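Long-range contacts in Amy13K (Eubacterium rectale DSM 17629, PDB 6B3P), which binds malto-oligosaccharides, and probably starch, through two family 26 carbohydrate-binding modules of a surface-anchored gut alpha-amylase: residues 57-62 with 73-78; 101-106 with 185-190; 161-166 with 180-185. All blocks are in the same frame, centred on the assembly; numbering follows the deposited sequence.

Contact 1: residues 57-62 with 73-78; sequences YSLILN and VTLSTK. With GLC (alpha-D-glucopyranose), chain C; EDO (1,2-ethanediol), chain M.
The carbonyl oxygen Val73 O is gripped twice by the facing strand: Leu59 N donates to it at 2.7 Å, and Ser58 CA lies 3.4 Å from the same oxygen in a CA-H...O contact. This belongs to an antiparallel beta hairpin, strand 57-62 with strand 73-75, in the first CBM26 module. Val73 N returns a bond to Leu59 O, and Tyr57 and Leu75 form the second hydrogen-bonded pair, with Leu75 N 2.7 Å from Tyr57 O. Between them Ser58 and Thr74 form a non-hydrogen-bonded pair, where one water joins Ser58 OG and Thr74 OG1.

Tyr57, Leu59, Val73 and Leu75 share the other face. Leu59 CB meets Val73 CG2 and Leu75 CG, each at 4.0 Å. With CG anti to the backbone N (chi1 166°), the Leu59 branch carries CD2 to 4.0 Å from Val73 CG2 and 4.2 Å from Leu75 CD2; Leu59 also packs on Ile5 and Leu75 on Tyr85. Past the end of strand 73-75, Thr77 brings its hydroxyl to the edge of the Tyr57 ring, in the ring plane, with OG1 3.3 Å from CD1. That hydroxyl is hydrogen-bonded to Thr55 O, and the phenol OH to Asp52 O. Ile60, on the Ser58 side, belongs to the glycan pocket: its CD1 lies 3.8 Å from C1 of a bound glucose unit.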
loop_
_atom_site.group_PDB
_atom_site.type_symbol
_atom_site.label_atom_id
_atom_site.label_comp_id
_atom_site.label_asym_id
_atom_site.label_seq_id
_atom_site.Cartn_x
_atom_site.Cartn_y
_atom_site.Cartn_z
ATOM N N TYR A 57 -11.664 3.072 -16.990
ATOM C CA TYR A 57 -11.814 1.622 -17.035
ATOM C C TYR A 57 -13.167 1.198 -16.492
ATOM O O TYR A 57 -13.890 1.996 -15.894
ATOM C CB TYR A 57 -10.709 0.928 -16.235
ATOM C CG TYR A 57 -9.321 1.146 -16.787
ATOM C CD1 TYR A 57 -8.604 2.290 -16.470
ATOM C CD2 TYR A 57 -8.725 0.210 -17.621
ATOM C CE1 TYR A 57 -7.335 2.501 -16.971
ATOM C CE2 TYR A 57 -7.449 0.412 -18.126
ATOM C CZ TYR A 57 -6.762 1.562 -17.796
ATOM O OH TYR A 57 -5.497 1.777 -18.289
ATOM N N SER A 58 -13.498 -0.067 -16.722
ATOM C CA SER A 58 -14.667 -0.693 -16.124
ATOM C C SER A 58 -14.212 -1.700 -15.084
ATOM O O SER A 58 -13.173 -2.337 -15.252
ATOM C CB SER A 58 -15.520 -1.380 -17.187
ATOM O OG SER A 58 -16.053 -0.433 -18.092
ATOM N N LEU A 59 -14.996 -1.836 -14.018
ATOM C CA LEU A 59 -14.699 -2.770 -12.938
ATOM C C LEU A 59 -15.825 -3.786 -12.791
ATOM O O LEU A 59 -17.000 -3.421 -12.762
ATOM C CB LEU A 59 -14.493 -2.017 -11.619
ATOM C CG LEU A 59 -14.512 -2.857 -10.336
ATOM C CD1 LEU A 59 -13.275 -3.741 -10.235
ATOM C CD2 LEU A 59 -14.650 -1.965 -9.111
ATOM N N ILE A 60 -15.453 -5.058 -12.702
ATOM C CA ILE A 60 -16.392 -6.113 -12.344
ATOM C C ILE A 60 -15.881 -6.845 -11.111
ATOM O O ILE A 60 -14.861 -7.533 -11.162
ATOM C CB ILE A 60 -16.604 -7.120 -13.493
ATOM C CG1 ILE A 60 -17.283 -6.429 -14.677
ATOM C CG2 ILE A 60 -17.460 -8.302 -13.024
ATOM C CD1 ILE A 60 -17.370 -7.285 -15.927
ATOM N N LEU A 61 -16.591 -6.671 -10.002
ATOM C CA LEU A 61 -16.320 -7.423 -8.786
ATOM C C LEU A 61 -16.984 -8.793 -8.901
ATOM O O LEU A 61 -18.114 -8.904 -9.377
ATOM C CB LEU A 61 -16.827 -6.662 -7.559
ATOM C CG LEU A 61 -16.117 -5.332 -7.281
ATOM C CD1 LEU A 61 -16.935 -4.466 -6.334
ATOM C CD2 LEU A 61 -14.726 -5.579 -6.712
ATOM N N ASN A 62 -16.276 -9.832 -8.471
ATOM C CA ASN A 62 -16.719 -11.209 -8.677
ATOM C C ASN A 62 -16.198 -12.125 -7.570
ATOM O O ASN A 62 -15.380 -11.703 -6.755
ATOM C CB ASN A 62 -16.258 -11.707 -10.051
ATOM C CG ASN A 62 -14.747 -11.719 -10.192
ATOM O OD1 ASN A 62 -14.060 -12.493 -9.528
ATOM N ND2 ASN A 62 -14.221 -10.867 -11.073
ATOM N N VAL A 73 -19.155 -1.397 -13.235
ATOM C CA VAL A 73 -19.153 0.027 -12.900
ATOM C C VAL A 73 -17.914 0.707 -13.480
ATOM O O VAL A 73 -16.861 0.084 -13.627
ATOM C CB VAL A 73 -19.201 0.273 -11.375
ATOM C CG1 VAL A 73 -20.478 -0.309 -10.784
ATOM C CG2 VAL A 73 -17.969 -0.302 -10.681
ATOM N N THR A 74 -18.053 1.989 -13.802
ATOM C CA THR A 74 -16.982 2.757 -14.428
ATOM C C THR A 74 -16.042 3.374 -13.397
ATOM O O THR A 74 -16.484 3.991 -12.428
ATOM C CB THR A 74 -17.552 3.889 -15.318
ATOM O OG1 THR A 74 -18.334 3.324 -16.375
ATOM C CG2 THR A 74 -16.432 4.737 -15.921
ATOM N N LEU A 75 -14.745 3.193 -13.620
ATOM C CA LEU A 75 -13.717 3.897 -12.865
ATOM C C LEU A 75 -13.192 5.047 -13.722
ATOM O O LEU A 75 -12.436 4.830 -14.670
ATOM C CB LEU A 75 -12.579 2.951 -12.474
ATOM C CG LEU A 75 -12.964 1.629 -11.807
ATOM C CD1 LEU A 75 -11.705 0.826 -11.495
ATOM C CD2 LEU A 75 -13.800 1.853 -10.548
ATOM N N SER A 76 -13.603 6.268 -13.396
ATOM C CA SER A 76 -13.240 7.437 -14.191
ATOM C C SER A 76 -11.829 7.900 -13.842
ATOM O O SER A 76 -11.641 8.933 -13.199
ATOM C CB SER A 76 -14.252 8.562 -13.971
ATOM O OG SER A 76 -15.554 8.155 -14.362
ATOM N N THR A 77 -10.843 7.132 -14.296
ATOM C CA THR A 77 -9.451 7.315 -13.890
ATOM C C THR A 77 -8.619 8.189 -14.829
ATOM O O THR A 77 -7.481 8.532 -14.500
ATOM C CB THR A 77 -8.738 5.957 -13.780
ATOM O OG1 THR A 77 -9.049 5.164 -14.930
ATOM C CG2 THR A 77 -9.173 5.221 -12.528
ATOM N N LYS A 78 -9.161 8.538 -15.991
ATOM C CA LYS A 78 -8.369 9.246 -16.997
ATOM C C LYS A 78 -7.741 10.524 -16.447
ATOM O O LYS A 78 -8.432 11.402 -15.936
ATOM C CB LYS A 78 -9.218 9.587 -18.221
ATOM C CG LYS A 78 -8.406 10.237 -19.337
ATOM C CD LYS A 78 -9.232 10.496 -20.580
ATOM C CE LYS A 78 -8.359 11.048 -21.698
ATOM N NZ LYS A 78 -9.134 11.367 -22.926
HETATM C C1 GLC C . -16.466 -8.692 -19.370
HETATM C C2 GLC C . -17.712 -7.909 -19.690
HETATM C C3 GLC C . -17.809 -7.582 -21.167
HETATM C C4 GLC C . -16.502 -6.981 -21.663
HETATM C C5 GLC C . -15.318 -7.831 -21.237
HETATM C C6 GLC C . -13.959 -7.270 -21.643
HETATM O O2 GLC C . -18.797 -8.654 -19.240
HETATM O O3 GLC C . -18.890 -6.738 -21.415
HETATM O O4 GLC C . -16.589 -6.859 -23.065
HETATM O O5 GLC C . -15.352 -7.992 -19.851
HETATM O O6 GLC C . -12.872 -8.082 -21.292
HETATM C C1 EDO M . -8.602 15.191 -13.667
HETATM O O1 EDO M . -8.726 16.618 -13.734
HETATM C C2 EDO M . -7.829 14.679 -14.878
HETATM O O2 EDO M . -8.752 14.185 -15.860
HETATM O O HOH W 1 -18.616 0.307 -16.976
#

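Contact 2: residues 101-106 with 185-190; sequences YVTTIH and TSTELW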
loop_
_atom_site.group_PDB
_atom_site.type_symbol
_atom_site.label_atom_id
_atom_site.label_comp_id
_atom_site.label_asym_id
_atom_site.label_seq_id
_atom_site.Cartn_x
_atom_site.Cartn_y
_atom_site.Cartn_z
ATOM N N TYR A 101 -5.175 6.012 7.666
ATOM C CA TYR A 101 -4.173 5.822 6.624
ATOM C C TYR A 101 -2.972 5.096 7.197
ATOM O O TYR A 101 -2.186 5.668 7.952
ATOM C CB TYR A 101 -3.764 7.162 6.023
ATOM C CG TYR A 101 -4.884 7.793 5.243
ATOM C CD1 TYR A 101 -5.789 8.642 5.860
ATOM C CD2 TYR A 101 -5.055 7.515 3.895
ATOM C CE1 TYR A 101 -6.824 9.211 5.153
ATOM C CE2 TYR A 101 -6.090 8.077 3.179
ATOM C CZ TYR A 101 -6.974 8.922 3.814
ATOM O OH TYR A 101 -8.006 9.491 3.106
ATOM N N VAL A 102 -2.843 3.828 6.825
ATOM C CA VAL A 102 -1.813 2.954 7.372
ATOM C C VAL A 102 -0.741 2.696 6.326
ATOM O O VAL A 102 -0.962 1.964 5.359
ATOM C CB VAL A 102 -2.407 1.614 7.841
ATOM C CG1 VAL A 102 -1.346 0.767 8.533
ATOM C CG2 VAL A 102 -3.581 1.858 8.768
ATOM N N THR A 103 0.423 3.304 6.533
ATOM C CA THR A 103 1.527 3.200 5.591
ATOM C C THR A 103 2.582 2.241 6.126
ATOM O O THR A 103 3.159 2.463 7.191
ATOM C CB THR A 103 2.159 4.576 5.318
ATOM O OG1 THR A 103 1.135 5.502 4.924
ATOM C CG2 THR A 103 3.199 4.485 4.211
ATOM N N THR A 104 2.815 1.168 5.376
ATOM C CA THR A 104 3.783 0.142 5.750
ATOM C C THR A 104 5.021 0.247 4.872
ATOM O O THR A 104 4.918 0.254 3.647
ATOM C CB THR A 104 3.183 -1.273 5.619
ATOM O OG1 THR A 104 1.981 -1.355 6.395
ATOM C CG2 THR A 104 4.174 -2.337 6.093
ATOM N N ILE A 105 6.189 0.330 5.501
ATOM C CA ILE A 105 7.446 0.447 4.769
ATOM C C ILE A 105 8.420 -0.647 5.192
ATOM O O ILE A 105 8.755 -0.774 6.372
ATOM C CB ILE A 105 8.098 1.826 4.983
ATOM C CG1 ILE A 105 7.101 2.943 4.663
ATOM C CG2 ILE A 105 9.337 1.970 4.104
ATOM C CD1 ILE A 105 7.539 4.321 5.126
ATOM N N HIS A 106 8.863 -1.432 4.214
ATOM C CA HIS A 106 9.811 -2.515 4.442
ATOM C C HIS A 106 11.217 -2.083 4.044
ATOM O O HIS A 106 11.415 -1.538 2.958
ATOM C CB HIS A 106 9.411 -3.760 3.646
ATOM C CG HIS A 106 7.995 -4.194 3.867
ATOM N ND1 HIS A 106 7.547 -4.685 5.075
ATOM C CD2 HIS A 106 6.928 -4.221 3.034
ATOM C CE1 HIS A 106 6.266 -4.991 4.977
ATOM N NE2 HIS A 106 5.867 -4.719 3.747
ATOM N N THR A 185 -5.266 4.302 1.819
ATOM C CA THR A 185 -5.338 3.985 3.242
ATOM C C THR A 185 -4.454 2.795 3.627
ATOM O O THR A 185 -4.287 2.499 4.811
ATOM C CB THR A 185 -6.787 3.680 3.671
ATOM O OG1 THR A 185 -7.338 2.665 2.822
ATOM C CG2 THR A 185 -7.649 4.928 3.581
ATOM N N SER A 186 -3.902 2.113 2.630
ATOM C CA SER A 186 -3.023 0.969 2.875
ATOM C C SER A 186 -1.819 0.992 1.933
ATOM O O SER A 186 -1.549 0.025 1.221
ATOM C CB SER A 186 -3.795 -0.341 2.719
ATOM O OG SER A 186 -4.369 -0.441 1.426
ATOM N N THR A 187 -1.097 2.108 1.943
ATOM C CA THR A 187 0.082 2.275 1.103
ATOM C C THR A 187 1.225 1.400 1.607
ATOM O O THR A 187 1.499 1.355 2.807
ATOM C CB THR A 187 0.541 3.745 1.067
ATOM O OG1 THR A 187 -0.522 4.568 0.577
ATOM C CG2 THR A 187 1.770 3.923 0.173
ATOM N N GLU A 188 1.889 0.712 0.683
ATOM C CA GLU A 188 2.989 -0.180 1.029
ATOM C C GLU A 188 4.207 0.089 0.146
ATOM O O GLU A 188 4.081 0.235 -1.071
ATOM C CB GLU A 188 2.551 -1.639 0.897
ATOM C CG GLU A 188 3.555 -2.640 1.453
ATOM C CD GLU A 188 3.036 -4.063 1.429
ATOM O OE1 GLU A 188 2.090 -4.341 0.662
ATOM O OE2 GLU A 188 3.572 -4.904 2.181
ATOM N N LEU A 189 5.381 0.151 0.768
ATOM C CA LEU A 189 6.627 0.427 0.055
ATOM C C LEU A 189 7.746 -0.523 0.480
ATOM O O LEU A 189 7.726 -1.064 1.585
ATOM C CB LEU A 189 7.068 1.871 0.297
ATOM C CG LEU A 189 6.096 2.966 -0.142
ATOM C CD1 LEU A 189 6.531 4.307 0.424
ATOM C CD2 LEU A 189 6.007 3.028 -1.657
ATOM N N TRP A 190 8.713 -0.717 -0.413
ATOM C CA TRP A 190 9.905 -1.512 -0.132
ATOM C C TRP A 190 11.149 -0.674 -0.409
ATOM O O TRP A 190 11.246 -0.032 -1.456
ATOM C CB TRP A 190 9.925 -2.783 -0.981
ATOM C CG TRP A 190 8.843 -3.756 -0.645
ATOM C CD1 TRP A 190 8.943 -4.841 0.177
ATOM C CD2 TRP A 190 7.493 -3.740 -1.125
ATOM N NE1 TRP A 190 7.739 -5.501 0.240
ATOM C CE2 TRP A 190 6.833 -4.845 -0.552
ATOM C CE3 TRP A 190 6.780 -2.899 -1.984
ATOM C CZ2 TRP A 190 5.493 -5.129 -0.808
ATOM C CZ3 TRP A 190 5.449 -3.184 -2.239
ATOM C CH2 TRP A 190 4.821 -4.289 -1.653
HETATM O O HOH W 2 -1.437 4.310 3.814
#
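His106 and Glu188 meet across two parallel strands: His106 NE2 donates to Glu188 OE2 at 2.8 Å (158° at the hydrogen), the oxygen lying in the imidazole plane and using its anti lone pair. Glu188 reaches the ring because its CG is anti to the backbone N (chi1 -171°) and its chain runs on extended. The imidazole also lies obliquely against Trp190, planes 36° apart, with His106 CD2 over the indole face and 3.2 Å from NE1. Asp152 bonds ND1, so both ring nitrogens are held, and two nearby carboxylates would probably stabilise a protonated ring. With an alanine in place of His106, Glu188 and Asp152 would probably lose their shared partner and the Trp190 face part of its cover.

Beneath these side chains the backbones are laced together: His106 N bonds to Leu189 O, Leu189 N to Thr104 O, Thr104 N to Thr187 O, and Val102 N to Thr185 O. At the far end Thr185 CG2 makes a CH-pi contact over the Tyr101 ring, 4.0 Å from its centroid. Strand 101-108 runs between 150-157 and 188-192 in a mixed sheet, and Ile105 and Leu189 both pack on Val180 of strand 178-180 in the facing sheet.

Contact 3: residues 161-166 with 180-185; sequences QNFSCI and VSVTST. With GLC (alpha-D-glucopyranose), chain D.
Val180 sits squarely over the Phe163 ring: its CB is 4.0 Å from the ring centroid and 10° off the normal, a CH-pi contact made between side chains that lie side by side and point the same way. Phe163 CG takes the position between backbone N and carbonyl carbon (chi1 59°), which folds the ring back over the neighbouring strand. Both Val180 methyls reach the same side of the ring, CG1 3.8 Å from Phe163 CZ and CG2 near CE2. Val182 crosses the ring obliquely, its CG2 3.9 Å from Phe163 CE1 and also packed against Gln161 O, an oxygen that lies at the edge of the ring, in its plane.

Phe163 and Val180 are a hydrogen-bonded antiparallel pair, with Val180 N 2.7 Å from Phe163 O and a longer bond from Phe163 N to Val180 O. Beyond this last bridge a side chain takes over from the backbone: Asn162 OD1 accepts Val182 N at 2.9 Å, the donor standing 38° out of the amide carbonyl plane.

On the opposite side of strand 163-168 from Phe163, Ile166 CD1 lies 3.7 Å from O2 of a bound glucose unit. In the four-stranded antiparallel sheet, 163-168 runs between 116-121 and the outermost strand 178-180, and Val182 packs on Thr103 of strand 101-108, in the other sheet.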
loop_
_atom_site.group_PDB
_atom_site.type_symbol
_atom_site.label_atom_id
_atom_site.label_comp_id
_atom_site.label_asym_id
_atom_site.label_seq_id
_atom_site.Cartn_x
_atom_site.Cartn_y
_atom_site.Cartn_z
ATOM N N GLN A 161 -1.568 12.347 4.666
ATOM C CA GLN A 161 -0.446 13.275 4.613
ATOM C C GLN A 161 0.855 12.578 4.243
ATOM O O GLN A 161 1.244 11.593 4.870
ATOM C CB GLN A 161 -0.283 13.985 5.957
ATOM C CG GLN A 161 0.696 15.151 5.915
ATOM C CD GLN A 161 0.479 16.146 7.037
ATOM O OE1 GLN A 161 -0.647 16.573 7.294
ATOM N NE2 GLN A 161 1.561 16.524 7.710
ATOM N N ASN A 162 1.520 13.099 3.217
ATOM C CA ASN A 162 2.842 12.619 2.847
ATOM C C ASN A 162 3.832 12.930 3.959
ATOM O O ASN A 162 3.632 13.857 4.744
ATOM C CB ASN A 162 3.307 13.253 1.533
ATOM C CG ASN A 162 2.417 12.888 0.358
ATOM O OD1 ASN A 162 1.660 11.918 0.412
ATOM N ND2 ASN A 162 2.509 13.663 -0.717
ATOM N N PHE A 163 4.899 12.145 4.027
ATOM C CA PHE A 163 5.944 12.367 5.012
ATOM C C PHE A 163 7.253 11.790 4.498
ATOM O O PHE A 163 7.314 11.265 3.386
ATOM C CB PHE A 163 5.567 11.742 6.357
ATOM C CG PHE A 163 5.316 10.265 6.295
ATOM C CD1 PHE A 163 4.081 9.776 5.908
ATOM C CD2 PHE A 163 6.312 9.364 6.638
ATOM C CE1 PHE A 163 3.844 8.416 5.855
ATOM C CE2 PHE A 163 6.081 8.003 6.587
ATOM C CZ PHE A 163 4.846 7.528 6.195
ATOM N N SER A 164 8.297 11.901 5.310
ATOM C CA SER A 164 9.609 11.389 4.942
ATOM C C SER A 164 10.175 10.552 6.072
ATOM O O SER A 164 9.801 10.735 7.230
ATOM C CB SER A 164 10.561 12.537 4.611
ATOM O OG SER A 164 10.000 13.407 3.644
ATOM N N CYS A 165 11.071 9.630 5.741
ATOM C CA CYS A 165 11.727 8.832 6.765
ATOM C C CYS A 165 13.100 8.338 6.318
ATOM O O CYS A 165 13.454 8.415 5.142
ATOM C CB CYS A 165 10.851 7.641 7.164
ATOM S SG CYS A 165 10.668 6.386 5.881
ATOM N N ILE A 166 13.867 7.842 7.284
ATOM C CA ILE A 166 15.212 7.335 7.047
ATOM C C ILE A 166 15.429 6.071 7.867
ATOM O O ILE A 166 15.119 6.044 9.058
ATOM C CB ILE A 166 16.291 8.377 7.427
ATOM C CG1 ILE A 166 16.194 9.612 6.531
ATOM C CG2 ILE A 166 17.696 7.775 7.330
ATOM C CD1 ILE A 166 16.958 10.800 7.071
ATOM N N VAL A 180 7.813 9.686 1.196
ATOM C CA VAL A 180 6.666 8.789 1.120
ATOM C C VAL A 180 5.424 9.517 0.621
ATOM O O VAL A 180 4.911 10.417 1.287
ATOM C CB VAL A 180 6.367 8.150 2.498
ATOM C CG1 VAL A 180 5.148 7.229 2.428
ATOM C CG2 VAL A 180 7.586 7.389 3.003
ATOM N N SER A 181 4.956 9.125 -0.559
ATOM C CA SER A 181 3.664 9.575 -1.063
ATOM C C SER A 181 2.578 8.599 -0.631
ATOM O O SER A 181 2.562 7.447 -1.066
ATOM C CB SER A 181 3.682 9.704 -2.588
ATOM O OG SER A 181 4.581 10.716 -3.006
ATOM N N VAL A 182 1.679 9.059 0.231
ATOM C CA VAL A 182 0.550 8.244 0.671
ATOM C C VAL A 182 -0.545 8.308 -0.390
ATOM O O VAL A 182 -1.173 9.348 -0.583
ATOM C CB VAL A 182 0.006 8.712 2.040
ATOM C CG1 VAL A 182 -1.143 7.820 2.496
ATOM C CG2 VAL A 182 1.124 8.715 3.082
ATOM N N THR A 183 -0.759 7.186 -1.073
ATOM C CA THR A 183 -1.673 7.120 -2.210
ATOM C C THR A 183 -2.967 6.383 -1.873
ATOM O O THR A 183 -3.863 6.279 -2.709
ATOM C CB THR A 183 -1.002 6.424 -3.410
ATOM O OG1 THR A 183 -0.503 5.143 -3.003
ATOM C CG2 THR A 183 0.148 7.273 -3.940
ATOM N N SER A 184 -3.064 5.872 -0.649
ATOM C CA SER A 184 -4.252 5.147 -0.216
ATOM C C SER A 184 -4.198 4.886 1.284
ATOM O O SER A 184 -3.204 5.199 1.938
ATOM C CB SER A 184 -4.380 3.825 -0.969
ATOM O OG SER A 184 -3.515 2.846 -0.421
ATOM N N THR A 185 -5.266 4.302 1.819
ATOM C CA THR A 185 -5.338 3.985 3.242
ATOM C C THR A 185 -4.454 2.795 3.627
ATOM O O THR A 185 -4.287 2.499 4.811
ATOM C CB THR A 185 -6.787 3.680 3.671
ATOM O OG1 THR A 185 -7.338 2.665 2.822
ATOM C CG2 THR A 185 -7.649 4.928 3.581
HETATM C C1 GLC D . 17.121 14.283 8.380
HETATM C C2 GLC D . 17.256 14.597 6.916
HETATM C C3 GLC D . 17.145 16.082 6.681
HETATM C C4 GLC D . 15.894 16.622 7.314
HETATM C C5 GLC D . 15.866 16.257 8.775
HETATM C C6 GLC D . 14.616 16.769 9.456
HETATM O O2 GLC D . 18.471 14.084 6.435
HETATM O O3 GLC D . 17.101 16.341 5.312
HETATM O O4 GLC D . 15.807 18.024 7.090
HETATM O O5 GLC D . 15.940 14.858 8.887
HETATM O O6 GLC D . 14.591 16.520 10.839
#

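In the fold
Contact 1 lies in the first CBM26 module and closes before the other two begin. Its centre is about 24 Å from that of contact 2 and about 26 Å from that of contact 3, and it touches neither. Contacts 2 and 3 belong to the second module, with centres only about 8 Å apart; they share Thr185, and contact 3 is nested within the loop that contact 2 closes. Contact 2 lies in the mixed sheet, while contact 3 starts in the facing antiparallel sheet and its 180-185 segment leads across toward the first; their side chains pack together between the sheets. Contacts 1 and 3 each include an isoleucine of a different glycan pocket, consistent with two separate starch-binding sites.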